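2-oxoadipate dioxygenase/decarboxylase (Pseudomonas putida, PDB 6W1G) catalyses the iron(II)-dependent conversion of 2-oxoadipate and O2 to D-2-hydroxyglutarate and CO2, a step of D-lysine catabolism. Local coordinates at residues A[156-165]-A[178-189]; A[295-303]-A[392-400]. One frame throughout, in Å; residues are numbered along the deposited sequence.

Contact 1: residues A[156-165]-A[178-189]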
loop_
_atom_site.group_PDB
_atom_site.type_symbol
_atom_site.label_atom_id
_atom_site.label_comp_id
_atom_site.label_asym_id
_atom_site.label_seq_id
_atom_site.Cartn_x
_atom_site.Cartn_y
_atom_site.Cartn_z
ATOM N N ILE A 156 19.790 6.281 11.390
ATOM C CA ILE A 156 18.573 5.519 11.644
ATOM C C ILE A 156 18.715 4.015 11.498
ATOM O O ILE A 156 17.808 3.285 11.883
ATOM C CB ILE A 156 17.420 6.050 10.774
ATOM C CG1 ILE A 156 17.619 5.724 9.295
ATOM C CG2 ILE A 156 17.189 7.552 11.032
ATOM C CD1 ILE A 156 16.406 6.043 8.458
ATOM N N PHE A 157 19.799 3.508 10.937
ATOM C CA PHE A 157 20.026 2.092 10.748
ATOM C C PHE A 157 21.084 1.588 11.710
ATOM O O PHE A 157 22.113 2.255 11.913
ATOM C CB PHE A 157 20.526 1.818 9.351
ATOM C CG PHE A 157 19.642 2.398 8.279
ATOM C CD1 PHE A 157 18.421 1.835 7.971
ATOM C CD2 PHE A 157 20.011 3.580 7.628
ATOM C CE1 PHE A 157 17.613 2.417 6.975
ATOM C CE2 PHE A 157 19.219 4.152 6.660
ATOM C CZ PHE A 157 18.041 3.585 6.329
ATOM N N THR A 158 20.855 0.415 12.287
ATOM C CA THR A 158 21.897 -0.173 13.106
ATOM C C THR A 158 23.054 -0.625 12.234
ATOM O O THR A 158 22.908 -0.948 11.054
ATOM C CB THR A 158 21.411 -1.345 13.947
ATOM O OG1 THR A 158 21.167 -2.458 13.088
ATOM C CG2 THR A 158 20.152 -1.003 14.744
ATOM N N SER A 159 24.242 -0.632 12.835
ATOM C CA SER A 159 25.406 -1.094 12.104
ATOM C C SER A 159 25.232 -2.537 11.635
ATOM O O SER A 159 25.678 -2.884 10.522
ATOM C CB SER A 159 26.668 -0.942 12.950
ATOM O OG SER A 159 26.988 0.421 13.115
ATOM N N ARG A 160 24.606 -3.383 12.461
ATOM C CA ARG A 160 24.406 -4.772 12.061
ATOM C C ARG A 160 23.454 -4.864 10.855
ATOM O O ARG A 160 23.672 -5.667 9.940
ATOM C CB ARG A 160 23.890 -5.613 13.230
ATOM C CG ARG A 160 23.915 -7.104 12.957
ATOM C CD ARG A 160 25.344 -7.648 13.064
ATOM N NE ARG A 160 25.353 -9.074 12.703
ATOM C CZ ARG A 160 25.836 -9.579 11.573
ATOM N NH1 ARG A 160 26.445 -8.800 10.668
ATOM N NH2 ARG A 160 25.691 -10.864 11.341
ATOM N N ALA A 161 22.398 -4.040 10.838
ATOM C CA ALA A 161 21.540 -4.033 9.650
ATOM C C ALA A 161 22.337 -3.703 8.400
ATOM O O ALA A 161 22.166 -4.332 7.362
ATOM C CB ALA A 161 20.383 -3.056 9.831
ATOM N N LEU A 162 23.159 -2.651 8.469
ATOM C CA LEU A 162 23.944 -2.234 7.316
ATOM C C LEU A 162 24.906 -3.332 6.874
ATOM O O LEU A 162 25.081 -3.571 5.675
ATOM C CB LEU A 162 24.681 -0.936 7.636
ATOM C CG LEU A 162 23.776 0.265 7.886
ATOM C CD1 LEU A 162 24.625 1.443 8.357
ATOM C CD2 LEU A 162 22.954 0.622 6.652
ATOM N N GLU A 163 25.498 -4.048 7.839
ATOM C CA GLU A 163 26.386 -5.151 7.499
ATOM C C GLU A 163 25.639 -6.231 6.736
ATOM O O GLU A 163 26.155 -6.789 5.763
ATOM C CB GLU A 163 26.986 -5.745 8.771
ATOM C CG GLU A 163 27.999 -4.878 9.448
ATOM C CD GLU A 163 28.405 -5.365 10.812
ATOM O OE1 GLU A 163 27.911 -6.398 11.346
ATOM O OE2 GLU A 163 29.246 -4.666 11.408
ATOM N N LEU A 164 24.422 -6.573 7.201
ATOM C CA LEU A 164 23.702 -7.676 6.579
ATOM C C LEU A 164 23.149 -7.281 5.215
ATOM O O LEU A 164 23.100 -8.130 4.313
ATOM C CB LEU A 164 22.598 -8.153 7.515
ATOM C CG LEU A 164 23.113 -8.940 8.719
ATOM C CD1 LEU A 164 22.041 -9.061 9.810
ATOM C CD2 LEU A 164 23.554 -10.334 8.264
ATOM N N ILE A 165 22.797 -6.015 5.006
ATOM C CA ILE A 165 22.433 -5.521 3.676
ATOM C C ILE A 165 23.606 -5.689 2.715
ATOM O O ILE A 165 23.483 -6.226 1.602
ATOM C CB ILE A 165 21.975 -4.063 3.735
ATOM C CG1 ILE A 165 20.669 -3.941 4.533
ATOM C CG2 ILE A 165 21.770 -3.503 2.352
ATOM C CD1 ILE A 165 20.308 -2.525 4.895
ATOM N N ASP A 178 20.882 -15.657 9.375
ATOM C CA ASP A 178 21.207 -14.275 9.061
ATOM C C ASP A 178 19.959 -13.504 8.672
ATOM O O ASP A 178 19.856 -12.316 8.987
ATOM C CB ASP A 178 22.274 -14.183 7.966
ATOM C CG ASP A 178 23.638 -14.614 8.454
ATOM O OD1 ASP A 178 23.842 -14.747 9.694
ATOM O OD2 ASP A 178 24.508 -14.863 7.590
ATOM N N ALA A 179 18.988 -14.155 8.001
ATOM C CA ALA A 179 17.734 -13.477 7.686
ATOM C C ALA A 179 16.972 -13.113 8.950
ATOM O O ALA A 179 16.354 -12.042 9.026
ATOM C CB ALA A 179 16.872 -14.331 6.770
ATOM N N GLU A 180 16.937 -14.022 9.938
ATOM C CA GLU A 180 16.294 -13.707 11.211
ATOM C C GLU A 180 16.977 -12.530 11.912
ATOM O O GLU A 180 16.309 -11.619 12.418
ATOM C CB GLU A 180 16.213 -14.911 12.130
ATOM C CG GLU A 180 15.335 -14.579 13.364
ATOM C CD GLU A 180 14.059 -13.782 12.993
ATOM O OE1 GLU A 180 13.259 -14.309 12.192
ATOM O OE2 GLU A 180 13.871 -12.636 13.468
ATOM N N THR A 181 18.318 -12.506 11.914
ATOM C CA THR A 181 19.023 -11.378 12.496
ATOM C C THR A 181 18.691 -10.103 11.738
ATOM O O THR A 181 18.457 -9.045 12.337
ATOM C CB THR A 181 20.526 -11.638 12.500
ATOM O OG1 THR A 181 20.785 -12.855 13.208
ATOM C CG2 THR A 181 21.298 -10.475 13.126
ATOM N N PHE A 182 18.679 -10.191 10.415
ATOM C CA PHE A 182 18.322 -9.043 9.582
ATOM C C PHE A 182 16.948 -8.471 9.953
ATOM O O PHE A 182 16.780 -7.251 10.054
ATOM C CB PHE A 182 18.387 -9.414 8.085
ATOM C CG PHE A 182 17.837 -8.349 7.195
ATOM C CD1 PHE A 182 18.573 -7.229 6.853
ATOM C CD2 PHE A 182 16.515 -8.431 6.786
ATOM C CE1 PHE A 182 17.959 -6.245 6.062
ATOM C CE2 PHE A 182 15.954 -7.473 6.000
ATOM C CZ PHE A 182 16.667 -6.389 5.656
ATOM N N VAL A 183 15.936 -9.351 10.098
ATOM C CA VAL A 183 14.603 -8.860 10.407
ATOM C C VAL A 183 14.619 -8.115 11.721
ATOM O O VAL A 183 14.051 -7.030 11.834
ATOM C CB VAL A 183 13.608 -10.038 10.395
ATOM C CG1 VAL A 183 12.307 -9.630 11.060
ATOM C CG2 VAL A 183 13.374 -10.490 8.949
ATOM N N GLN A 184 15.300 -8.672 12.716
ATOM C CA GLN A 184 15.303 -8.012 14.011
ATOM C C GLN A 184 16.040 -6.682 13.964
ATOM O O GLN A 184 15.623 -5.702 14.611
ATOM C CB GLN A 184 15.889 -8.945 15.042
ATOM C CG GLN A 184 14.913 -10.112 15.391
ATOM C CD GLN A 184 13.422 -9.735 15.738
ATOM O OE1 GLN A 184 13.140 -8.822 16.539
ATOM N NE2 GLN A 184 12.476 -10.445 15.111
ATOM N N GLU A 185 17.162 -6.638 13.246
ATOM C CA GLU A 185 17.914 -5.401 13.168
ATOM C C GLU A 185 17.185 -4.351 12.376
ATOM O O GLU A 185 17.197 -3.171 12.730
ATOM C CB GLU A 185 19.299 -5.683 12.600
ATOM C CG GLU A 185 20.177 -6.491 13.494
ATOM C CD GLU A 185 20.614 -5.767 14.780
ATOM O OE1 GLU A 185 20.624 -4.519 14.819
ATOM O OE2 GLU A 185 20.988 -6.473 15.743
ATOM N N ALA A 186 16.580 -4.755 11.271
ATOM C CA ALA A 186 15.797 -3.817 10.469
ATOM C C ALA A 186 14.638 -3.241 11.258
ATOM O O ALA A 186 14.306 -2.065 11.118
ATOM C CB ALA A 186 15.251 -4.521 9.238
ATOM N N LEU A 187 13.998 -4.068 12.084
ATOM C CA LEU A 187 12.840 -3.608 12.827
ATOM C C LEU A 187 13.186 -2.455 13.749
ATOM O O LEU A 187 12.346 -1.582 13.985
ATOM C CB LEU A 187 12.314 -4.786 13.632
ATOM C CG LEU A 187 10.896 -4.745 14.174
ATOM C CD1 LEU A 187 9.932 -4.674 13.054
ATOM C CD2 LEU A 187 10.670 -5.987 15.022
ATOM N N HIS A 188 14.424 -2.419 14.260
ATOM C CA HIS A 188 14.786 -1.340 15.148
ATOM C C HIS A 188 14.613 0.027 14.499
ATOM O O HIS A 188 14.306 1.015 15.184
ATOM C CB HIS A 188 16.235 -1.511 15.593
ATOM C CG HIS A 188 16.479 -2.654 16.515
ATOM N ND1 HIS A 188 15.652 -2.956 17.581
ATOM C CD2 HIS A 188 17.502 -3.536 16.568
ATOM C CE1 HIS A 188 16.151 -3.993 18.237
ATOM N NE2 HIS A 188 17.277 -4.360 17.646
ATOM N N THR A 189 14.770 0.101 13.169
ATOM C CA THR A 189 14.654 1.371 12.469
ATOM C C THR A 189 13.294 1.992 12.671
ATOM O O THR A 189 13.177 3.218 12.634
ATOM C CB THR A 189 14.955 1.165 10.995
ATOM O OG1 THR A 189 16.289 0.701 10.882
ATOM C CG2 THR A 189 14.902 2.417 10.205
HETATM O O HOH W 1 15.696 4.535 13.530
HETATM O O HOH W 2 18.293 -0.823 11.642
#

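Contact 2: residues A[295-303]-A[392-400]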
loop_
_atom_site.group_PDB
_atom_site.type_symbol
_atom_site.label_atom_id
_atom_site.label_comp_id
_atom_site.label_asym_id
_atom_site.label_seq_id
_atom_site.Cartn_x
_atom_site.Cartn_y
_atom_site.Cartn_z
ATOM N N ILE A 295 -7.463 1.739 7.822
ATOM C CA ILE A 295 -8.033 0.494 7.319
ATOM C C ILE A 295 -8.256 0.675 5.826
ATOM O O ILE A 295 -8.631 1.754 5.375
ATOM C CB ILE A 295 -9.361 0.162 8.074
ATOM C CG1 ILE A 295 -9.975 -1.133 7.632
ATOM C CG2 ILE A 295 -10.390 1.287 7.963
ATOM C CD1 ILE A 295 -9.141 -2.341 7.875
ATOM N N GLU A 296 -8.073 -0.408 5.050
ATOM C CA GLU A 296 -8.264 -0.340 3.597
ATOM C C GLU A 296 -8.926 -1.598 3.074
ATOM O O GLU A 296 -8.824 -2.681 3.659
ATOM C CB GLU A 296 -6.955 -0.109 2.850
ATOM C CG GLU A 296 -5.999 -1.287 2.739
ATOM C CD GLU A 296 -4.588 -0.913 2.167
ATOM O OE1 GLU A 296 -4.452 0.184 1.648
ATOM O OE2 GLU A 296 -3.642 -1.694 2.258
ATOM N N GLN A 297 -9.591 -1.420 1.936
ATOM C CA GLN A 297 -10.171 -2.477 1.145
ATOM C C GLN A 297 -9.570 -2.333 -0.264
ATOM O O GLN A 297 -9.598 -1.233 -0.821
ATOM C CB GLN A 297 -11.702 -2.340 1.074
ATOM C CG GLN A 297 -12.369 -3.461 0.281
ATOM C CD GLN A 297 -13.827 -3.259 0.072
ATOM O OE1 GLN A 297 -14.534 -2.602 0.858
ATOM N NE2 GLN A 297 -14.331 -3.856 -0.979
ATOM N N ARG A 298 -9.041 -3.406 -0.843
ATOM C CA ARG A 298 -8.341 -3.336 -2.123
ATOM C C ARG A 298 -9.158 -4.002 -3.209
ATOM O O ARG A 298 -9.558 -5.149 -3.047
ATOM C CB ARG A 298 -6.929 -3.946 -2.045
ATOM C CG ARG A 298 -6.008 -3.072 -1.263
ATOM C CD ARG A 298 -4.584 -3.657 -1.147
ATOM N NE ARG A 298 -3.712 -2.651 -0.564
ATOM C CZ ARG A 298 -3.144 -1.674 -1.252
ATOM N NH1 ARG A 298 -3.187 -1.655 -2.588
ATOM N NH2 ARG A 298 -2.513 -0.699 -0.606
ATOM N N GLY A 299 -9.356 -3.274 -4.302
ATOM C CA GLY A 299 -10.084 -3.730 -5.464
ATOM C C GLY A 299 -9.209 -3.841 -6.699
ATOM O O GLY A 299 -8.028 -4.143 -6.582
ATOM N N ALA A 300 -9.801 -3.648 -7.871
ATOM C CA ALA A 300 -9.139 -3.910 -9.139
ATOM C C ALA A 300 -8.136 -2.832 -9.498
ATOM O O ALA A 300 -8.404 -1.624 -9.437
ATOM C CB ALA A 300 -10.187 -3.979 -10.229
ATOM N N ALA A 301 -7.001 -3.278 -10.025
ATOM C CA ALA A 301 -6.062 -2.380 -10.671
ATOM C C ALA A 301 -6.675 -1.857 -11.966
ATOM O O ALA A 301 -7.273 -2.604 -12.738
ATOM C CB ALA A 301 -4.791 -3.159 -10.960
ATOM N N LEU A 302 -6.506 -0.561 -12.208
ATOM C CA LEU A 302 -7.038 0.118 -13.392
ATOM C C LEU A 302 -5.969 0.341 -14.444
ATOM O O LEU A 302 -4.808 0.613 -14.138
ATOM C CB LEU A 302 -7.662 1.451 -13.016
ATOM C CG LEU A 302 -8.818 1.388 -12.051
ATOM C CD1 LEU A 302 -9.434 2.744 -11.829
ATOM C CD2 LEU A 302 -9.858 0.360 -12.557
ATOM N N THR A 303 -6.382 0.229 -15.704
ATOM C CA THR A 303 -5.551 0.586 -16.832
ATOM C C THR A 303 -5.429 2.125 -16.891
ATOM O O THR A 303 -6.153 2.836 -16.219
ATOM C CB THR A 303 -6.228 0.086 -18.121
ATOM O OG1 THR A 303 -7.456 0.773 -18.205
ATOM C CG2 THR A 303 -6.433 -1.417 -18.055
ATOM N N GLU A 392 -10.886 -12.945 -13.274
ATOM C CA GLU A 392 -11.136 -12.081 -12.128
ATOM C C GLU A 392 -10.258 -10.860 -12.260
ATOM O O GLU A 392 -9.187 -10.930 -12.869
ATOM C CB GLU A 392 -10.845 -12.751 -10.788
ATOM C CG GLU A 392 -11.732 -13.953 -10.403
ATOM C CD GLU A 392 -13.200 -13.615 -10.119
ATOM O OE1 GLU A 392 -13.557 -12.429 -9.965
ATOM O OE2 GLU A 392 -13.982 -14.598 -10.008
ATOM N N ALA A 393 -10.674 -9.751 -11.658
ATOM C CA ALA A 393 -9.812 -8.589 -11.681
ATOM C C ALA A 393 -8.507 -8.849 -10.941
ATOM O O ALA A 393 -8.449 -9.582 -9.954
ATOM C CB ALA A 393 -10.517 -7.388 -11.066
ATOM N N LEU A 394 -7.457 -8.207 -11.435
ATOM C CA LEU A 394 -6.151 -8.195 -10.795
ATOM C C LEU A 394 -6.160 -7.196 -9.659
ATOM O O LEU A 394 -6.442 -6.024 -9.905
ATOM C CB LEU A 394 -5.118 -7.796 -11.834
ATOM C CG LEU A 394 -3.673 -7.727 -11.331
ATOM C CD1 LEU A 394 -3.172 -9.029 -10.827
ATOM C CD2 LEU A 394 -2.791 -7.149 -12.445
ATOM N N VAL A 395 -5.817 -7.631 -8.452
ATOM C CA VAL A 395 -5.881 -6.753 -7.281
ATOM C C VAL A 395 -4.860 -5.641 -7.369
ATOM O O VAL A 395 -3.699 -5.846 -7.739
ATOM C CB VAL A 395 -5.792 -7.573 -5.991
ATOM C CG1 VAL A 395 -4.455 -8.365 -5.872
ATOM C CG2 VAL A 395 -6.015 -6.693 -4.746
ATOM N N TYR A 396 -5.290 -4.462 -6.943
ATOM C CA TYR A 396 -4.444 -3.272 -6.885
ATOM C C TYR A 396 -3.509 -3.364 -5.703
ATOM O O TYR A 396 -3.949 -3.595 -4.568
ATOM C CB TYR A 396 -5.381 -2.078 -6.742
ATOM C CG TYR A 396 -4.679 -0.729 -6.873
ATOM C CD1 TYR A 396 -3.991 -0.418 -8.035
ATOM C CD2 TYR A 396 -4.740 0.220 -5.873
ATOM C CE1 TYR A 396 -3.380 0.826 -8.217
ATOM C CE2 TYR A 396 -4.157 1.464 -6.035
ATOM C CZ TYR A 396 -3.452 1.744 -7.219
ATOM O OH TYR A 396 -2.843 2.948 -7.474
ATOM N N GLU A 397 -2.224 -3.148 -5.961
ATOM C CA GLU A 397 -1.158 -3.264 -4.986
ATOM C C GLU A 397 -0.597 -1.937 -4.534
ATOM O O GLU A 397 0.258 -1.916 -3.626
ATOM C CB GLU A 397 0.030 -4.071 -5.596
ATOM C CG GLU A 397 -0.371 -5.420 -6.097
ATOM C CD GLU A 397 -0.678 -6.471 -5.038
ATOM O OE1 GLU A 397 -0.597 -6.181 -3.817
ATOM O OE2 GLU A 397 -1.049 -7.616 -5.444
ATOM N N ASP A 398 -1.049 -0.833 -5.129
ATOM C CA ASP A 398 -0.469 0.506 -4.911
ATOM C C ASP A 398 -1.439 1.373 -4.105
ATOM O O ASP A 398 -2.191 0.854 -3.274
ATOM C CB ASP A 398 -0.021 1.030 -6.261
ATOM C CG ASP A 398 1.046 0.131 -6.845
ATOM O OD1 ASP A 398 2.141 0.110 -6.261
ATOM O OD2 ASP A 398 0.759 -0.594 -7.823
ATOM N N PHE A 399 -1.380 2.685 -4.307
ATOM C CA PHE A 399 -2.061 3.620 -3.422
ATOM C C PHE A 399 -2.857 4.620 -4.253
ATOM O O PHE A 399 -2.693 4.703 -5.486
ATOM C CB PHE A 399 -1.031 4.277 -2.513
ATOM C CG PHE A 399 -0.391 3.251 -1.614
ATOM C CD1 PHE A 399 -0.987 2.919 -0.435
ATOM C CD2 PHE A 399 0.727 2.536 -1.993
ATOM C CE1 PHE A 399 -0.496 1.939 0.376
ATOM C CE2 PHE A 399 1.209 1.508 -1.205
ATOM C CZ PHE A 399 0.647 1.250 0.008
ATOM N N LEU A 400 -3.772 5.329 -3.589
ATOM C CA LEU A 400 -4.581 6.279 -4.325
ATOM C C LEU A 400 -3.720 7.379 -4.937
ATOM O O LEU A 400 -2.741 7.839 -4.325
ATOM C CB LEU A 400 -5.685 6.850 -3.434
ATOM C CG LEU A 400 -6.758 5.840 -2.992
ATOM C CD1 LEU A 400 -7.712 6.481 -1.978
ATOM C CD2 LEU A 400 -7.523 5.268 -4.196
#

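Contact 1: residues A[156-165]-A[178-189]
Ala161 and Glu185 mark the close approach of two consecutive helices, 8.5 Å between the axes of 159-165 and 178-188, whose directions differ by 133°. The two helices, linked by a short loop, form a splayed, roughly antiparallel helical hairpin. Thr158 is the N-cap of the first helix. Its OG1 accepts from Ala161 N and donates to Glu185 OE1 at 2.7 Å. Glu185 OE1 is met on its anti side, 24° out of the carboxylate plane. Thr158 OG1 sits between the backbone N and the carbonyl carbon (chi1 72°), which lets it serve both partners. The Glu185 chain bends at chi2 and crosses Arg160 at about a right angle, with Glu185 CD 3.6 Å from Arg160 CB. Farther along, Leu164 CD1 lies 3.7 Å from Thr181 CG2 and also reaches Phe182 CB. Ile165 CG1 meets the edge of the Phe182 ring at CE1, 3.9 Å away. At the other end, one water bridges Thr158 N, Glu185 O and Thr189 OG1. A second water joins Ile156 O to Thr189 O. With an alanine in place of Glu185, the Thr158 hydroxyl is likely to lose its carboxylate acceptor and Arg160 CB and CG their cover on this side. The capping hydroxyl thus ties the start of one helix to a carboxylate of the next, whose negative charge probably suits the positive end of the helix dipole.

Contact 2: residues A[295-303]-A[392-400]
A single beta bridge, Ala300 with Val395, joins the chain just after strand 288-298 to the chain just after strand 389-393, beside the metal site of this glyoxalase-clan enzyme. Two backbone bonds make the bridge. Tyr396 N donates to Gly299 O at 2.8 Å, and Ala301 N donates to Leu394 O, also at 2.8 Å and almost straight (179°). The methyl groups of Ala300 and Ala393 meet closely, CB to CB 3.5 Å. Tyr396 CD1 lies by Ala301 CB, 4.1 Å away.

Arg298 carries the polar half of the contact. Its chain is extended from CG to NE (chi2 179°), which carries the guanidinium past Tyr396 to the loop at 396-398. There NH1 and NH2 both hold Asp398 O end-on, with NH1 at 2.8 Å from that oxygen and on a lone pair. NH1 also donates to Tyr396 O at 2.9 Å, but from above the carbonyl plane. Both carbonyl oxygens lie close to the guanidinium plane. Arg298 NE makes a salt bridge to Glu296 OE2 at 3.0 Å, its hydrogen bond weak. That carboxylate oxygen also accepts from His70 ND1. Arg298 NH2 comes within 3.5 Å of Phe399 CE1; guanidinium and ring planes are 83° apart, and any cation-pi attraction is weak at best. The Tyr396 hydroxyl donates to Phe399 O. The carboxylates of Glu397 and Asp398 turn to other arginines: Arg127 and Arg64 for Glu397, Arg114 for Asp398.

Bonds to two carbonyl oxygens and a weaker pairing with a carboxylate, all near its plane, hold the rotation of the buried guanidinium. Its charge is probably balanced by Glu296, a second-shell residue that probably helps orient the metal ligand His70.

Contact 1 and contact 2 do not touch. Their centres are 31 Å apart and their nearest atoms about 17 Å, and contact 1 comes first along the chain. They differ in their relation to the active site. Contact 2 is beside it: the Phe399 side chain lies about 5 Å from the bound nickel, which is held by His70, His226 and Glu294, and the Phe399 ring packs edge-to-face with that of His70. Contact 1 is more peripheral: its centre lies about 23 Å from the centre of the chain, against about 9 Å for contact 2. Its nearest link to the substrate site is Ile156, whose side chain is about 9 Å from that of Arg74, which binds 2-oxoadipate.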